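Local coordinates for protein uncharacterized conserved (Bdellovibrio bacteriovorus, PDB 7O21) that probably acts as a peptidoglycan LD-carboxypeptidase of the YkuD family, editing the cell wall to generate the curved shape of this predatory bacterium, at residues A38-V43 / E170-I175. Numbering follows the deposited sequence.
Sequences AFSRYV and ETPILI. With EDO (1,2-ethanediol), chain K.
Ser-40 meets Thr-171 where residues 38-43 and 170-175 run side by side in the same direction, 18° apart, with CA atoms 5.0 Å from each other at this pair. No backbone hydrogen bond joins the two segments here. The hydroxyls bridge the gap instead: Thr-171 OG1 donates to Ser-40 OG at 2.8 Å. A chi1 of 170° swings the Ser-40 hydroxyl away from the residue's own N, and OG donates in turn to Tyr-42 O at 2.7 Å, on a lone pair in the carbonyl plane. Thr-171 OG1 also accepts a hydrogen bond from Lys-167 N. Glu-170, bent at chi2, brings OE1 obliquely within 3.5 Å of Phe-39 CD1, carboxylate and ring planes 19° from parallel; OE2 accepts a 2.5 Å hydrogen bond from O2 of a 1,2-ethanediol, probably from the crystallisation liquor. Beyond the hydroxyls the contact turns apolar: Val-43 rests CG2 on Pro-172 CG (3.8 Å) and CG1 on Leu-174 CD1 (4.0 Å). Tyr-253, from the sheet of the NTF2-like domain, touches Phe-39, Val-43 and Pro-172. The segments lead into strands 42-47 and 172-176, which pair through Pro-172 and Ile-44 as first and last strands of the mixed beta-sheet of the YkuD catalytic domain.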
ATOM      1  N   ALA A  38      -6.887 -17.314  -7.934  1.00 17.63           N
ATOM      2  CA  ALA A  38      -6.269 -15.998  -8.019  1.00 17.43           C
ATOM      3  C   ALA A  38      -5.460 -15.673  -6.773  1.00 17.86           C
ATOM      4  O   ALA A  38      -4.599 -14.787  -6.824  1.00 19.37           O
ATOM      5  CB  ALA A  38      -7.344 -14.932  -8.233  1.00 19.03           C
ATOM      6  N   PHE A  39      -5.702 -16.382  -5.671  1.00 16.99           N
ATOM      7  CA  PHE A  39      -4.908 -16.201  -4.459  1.00 16.73           C
ATOM      8  C   PHE A  39      -3.806 -17.251  -4.489  1.00 17.54           C
ATOM      9  O   PHE A  39      -3.447 -17.726  -5.569  1.00 18.15           O
ATOM     10  CB  PHE A  39      -5.770 -16.370  -3.200  1.00 18.05           C
ATOM     11  CG  PHE A  39      -7.012 -15.488  -3.172  1.00 17.51           C
ATOM     12  CD1 PHE A  39      -7.042 -14.255  -3.808  1.00 17.14           C
ATOM     13  CD2 PHE A  39      -8.144 -15.915  -2.499  1.00 17.34           C
ATOM     14  CE1 PHE A  39      -8.207 -13.464  -3.769  1.00 19.78           C
ATOM     15  CE2 PHE A  39      -9.299 -15.139  -2.449  1.00 17.42           C
ATOM     16  CZ  PHE A  39      -9.328 -13.922  -3.079  1.00 19.67           C
ATOM     17  N   SER A  40      -3.266 -17.639  -3.335  1.00 15.36           N
ATOM     18  CA  SER A  40      -2.105 -18.520  -3.283  1.00 18.29           C
ATOM     19  C   SER A  40      -2.512 -19.853  -2.681  1.00 15.96           C
ATOM     20  O   SER A  40      -3.129 -19.890  -1.611  1.00 17.49           O
ATOM     21  CB  SER A  40      -0.995 -17.888  -2.440  1.00 17.50           C
ATOM     22  OG  SER A  40       0.055 -18.824  -2.189  1.00 17.24           O
ATOM     23  N   ARG A  41      -2.175 -20.946  -3.358  1.00 15.57           N
ATOM     24  CA  ARG A  41      -2.456 -22.242  -2.753  1.00 16.61           C
ATOM     25  C   ARG A  41      -1.463 -22.615  -1.671  1.00 15.07           C
ATOM     26  O   ARG A  41      -1.678 -23.620  -0.983  1.00 15.03           O
ATOM     27  CB  ARG A  41      -2.556 -23.351  -3.803  1.00 22.35           C
ATOM     28  CG  ARG A  41      -1.302 -23.630  -4.588  1.00 24.78           C
ATOM     29  CD  ARG A  41      -1.669 -24.473  -5.829  1.00 31.21           C
ATOM     30  NE  ARG A  41      -0.497 -25.055  -6.473  1.00 29.11           N
ATOM     31  CZ  ARG A  41       0.042 -24.611  -7.603  1.00 31.36           C
ATOM     32  NH1 ARG A  41      -0.489 -23.577  -8.246  1.00 34.42           N
ATOM     33  NH2 ARG A  41       1.112 -25.214  -8.103  1.00 29.28           N
ATOM     34  N   TYR A  42      -0.398 -21.829  -1.498  1.00 16.51           N
ATOM     35  CA  TYR A  42       0.619 -22.069  -0.485  1.00 14.88           C
ATOM     36  C   TYR A  42       0.568 -21.010   0.610  1.00 15.69           C
ATOM     37  O   TYR A  42       0.270 -19.838   0.347  1.00 17.44           O
ATOM     38  CB  TYR A  42       2.025 -22.061  -1.103  1.00 16.08           C
ATOM     39  CG  TYR A  42       2.203 -23.099  -2.174  1.00 17.43           C
ATOM     40  CD1 TYR A  42       2.218 -24.455  -1.861  1.00 17.08           C
ATOM     41  CD2 TYR A  42       2.287 -22.727  -3.506  1.00 16.73           C
ATOM     42  CE1 TYR A  42       2.368 -25.417  -2.871  1.00 17.67           C
ATOM     43  CE2 TYR A  42       2.430 -23.674  -4.503  1.00 20.31           C
ATOM     44  CZ  TYR A  42       2.466 -25.006  -4.179  1.00 18.40           C
ATOM     45  OH  TYR A  42       2.612 -25.942  -5.186  1.00 22.19           O
ATOM     46  N   VAL A  43       0.932 -21.420   1.828  1.00 15.60           N
ATOM     47  CA  VAL A  43       1.075 -20.525   2.972  1.00 14.66           C
ATOM     48  C   VAL A  43       2.417 -20.830   3.618  1.00 17.40           C
ATOM     49  O   VAL A  43       2.743 -22.002   3.829  1.00 16.04           O
ATOM     50  CB  VAL A  43      -0.050 -20.759   3.996  1.00 15.72           C
ATOM     51  CG1 VAL A  43       0.276 -20.074   5.319  1.00 16.19           C
ATOM     52  CG2 VAL A  43      -1.392 -20.265   3.437  1.00 16.25           C
ATOM     53  N   GLU A 170       0.071 -12.312  -2.991  1.00 16.79           N
ATOM     54  CA  GLU A 170      -0.943 -13.286  -2.591  1.00 16.99           C
ATOM     55  C   GLU A 170      -0.499 -14.251  -1.499  1.00 16.71           C
ATOM     56  O   GLU A 170      -1.299 -14.586  -0.625  1.00 21.51           O
ATOM     57  CB  GLU A 170      -1.429 -14.081  -3.811  1.00 16.79           C
ATOM     58  CG  GLU A 170      -1.969 -13.218  -4.950  1.00 17.77           C
ATOM     59  CD  GLU A 170      -3.203 -12.435  -4.580  1.00 26.56           C
ATOM     60  OE1 GLU A 170      -3.907 -12.819  -3.623  1.00 21.07           O
ATOM     61  OE2 GLU A 170      -3.479 -11.430  -5.276  1.00 31.37           O
ATOM     62  N   THR A 171       0.736 -14.721  -1.525  1.00 14.13           N
ATOM     63  CA  THR A 171       1.115 -15.784  -0.581  1.00 13.83           C
ATOM     64  C   THR A 171       1.214 -15.255   0.850  1.00 14.45           C
ATOM     65  O   THR A 171       2.026 -14.356   1.116  1.00 14.53           O
ATOM     66  CB  THR A 171       2.432 -16.439  -1.005  1.00 14.59           C
ATOM     67  OG1 THR A 171       2.236 -17.086  -2.267  1.00 16.21           O
ATOM     68  CG2 THR A 171       2.882 -17.487   0.032  1.00 15.16           C
ATOM     69  N   PRO A 172       0.470 -15.814   1.802  1.00 13.13           N
ATOM     70  CA  PRO A 172       0.635 -15.408   3.204  1.00 15.51           C
ATOM     71  C   PRO A 172       1.960 -15.868   3.777  1.00 16.64           C
ATOM     72  O   PRO A 172       2.476 -16.936   3.436  1.00 16.83           O
ATOM     73  CB  PRO A 172      -0.507 -16.137   3.929  1.00 17.94           C
ATOM     74  CG  PRO A 172      -1.497 -16.491   2.864  1.00 16.78           C
ATOM     75  CD  PRO A 172      -0.678 -16.719   1.612  1.00 13.79           C
ATOM     76  N   ILE A 173       2.494 -15.058   4.685  1.00 14.37           N
ATOM     77  CA  ILE A 173       3.543 -15.492   5.597  1.00 13.88           C
ATOM     78  C   ILE A 173       3.047 -15.223   7.010  1.00 14.61           C
ATOM     79  O   ILE A 173       2.681 -14.090   7.350  1.00 15.27           O
ATOM     80  CB  ILE A 173       4.905 -14.839   5.295  1.00 13.53           C
ATOM     81  CG1 ILE A 173       5.960 -15.378   6.247  1.00 15.16           C
ATOM     82  CG2 ILE A 173       4.825 -13.290   5.321  1.00 17.64           C
ATOM     83  CD1 ILE A 173       7.388 -15.085   5.798  1.00 17.98           C
ATOM     84  N   LEU A 174       2.957 -16.281   7.806  1.00 13.54           N
ATOM     85  CA  LEU A 174       2.477 -16.213   9.180  1.00 13.99           C
ATOM     86  C   LEU A 174       3.703 -16.274  10.072  1.00 17.29           C
ATOM     87  O   LEU A 174       4.453 -17.253  10.026  1.00 16.71           O
ATOM     88  CB  LEU A 174       1.563 -17.395   9.480  1.00 14.40           C
ATOM     89  CG  LEU A 174       0.338 -17.563   8.576  1.00 20.36           C
ATOM     90  CD1 LEU A 174      -0.531 -18.743   9.041  1.00 18.89           C
ATOM     91  CD2 LEU A 174      -0.467 -16.280   8.486  1.00 25.69           C
ATOM     92  N   ILE A 175       3.928 -15.225  10.851  1.00 14.86           N
ATOM     93  CA  ILE A 175       5.146 -15.075  11.635  1.00 16.53           C
ATOM     94  C   ILE A 175       4.725 -15.123  13.096  1.00 16.79           C
ATOM     95  O   ILE A 175       4.203 -14.145  13.634  1.00 18.01           O
ATOM     96  CB  ILE A 175       5.895 -13.781  11.283  1.00 17.52           C
ATOM     97  CG1 ILE A 175       6.259 -13.755   9.780  1.00 15.87           C
ATOM     98  CG2 ILE A 175       7.164 -13.642  12.149  1.00 19.92           C
ATOM     99  CD1 ILE A 175       6.820 -12.425   9.274  1.00 17.86           C
TER
HETATM  100  C1  EDO K 409      -7.592 -10.161  -7.641  0.68 35.07           C
HETATM  101  O1  EDO K 409      -7.106 -10.805  -8.824  0.68 42.11           O
HETATM  102  C2  EDO K 409      -6.880 -10.766  -6.438  0.68 34.40           C
HETATM  103  O2  EDO K 409      -5.473 -10.513  -6.548  0.68 39.81           O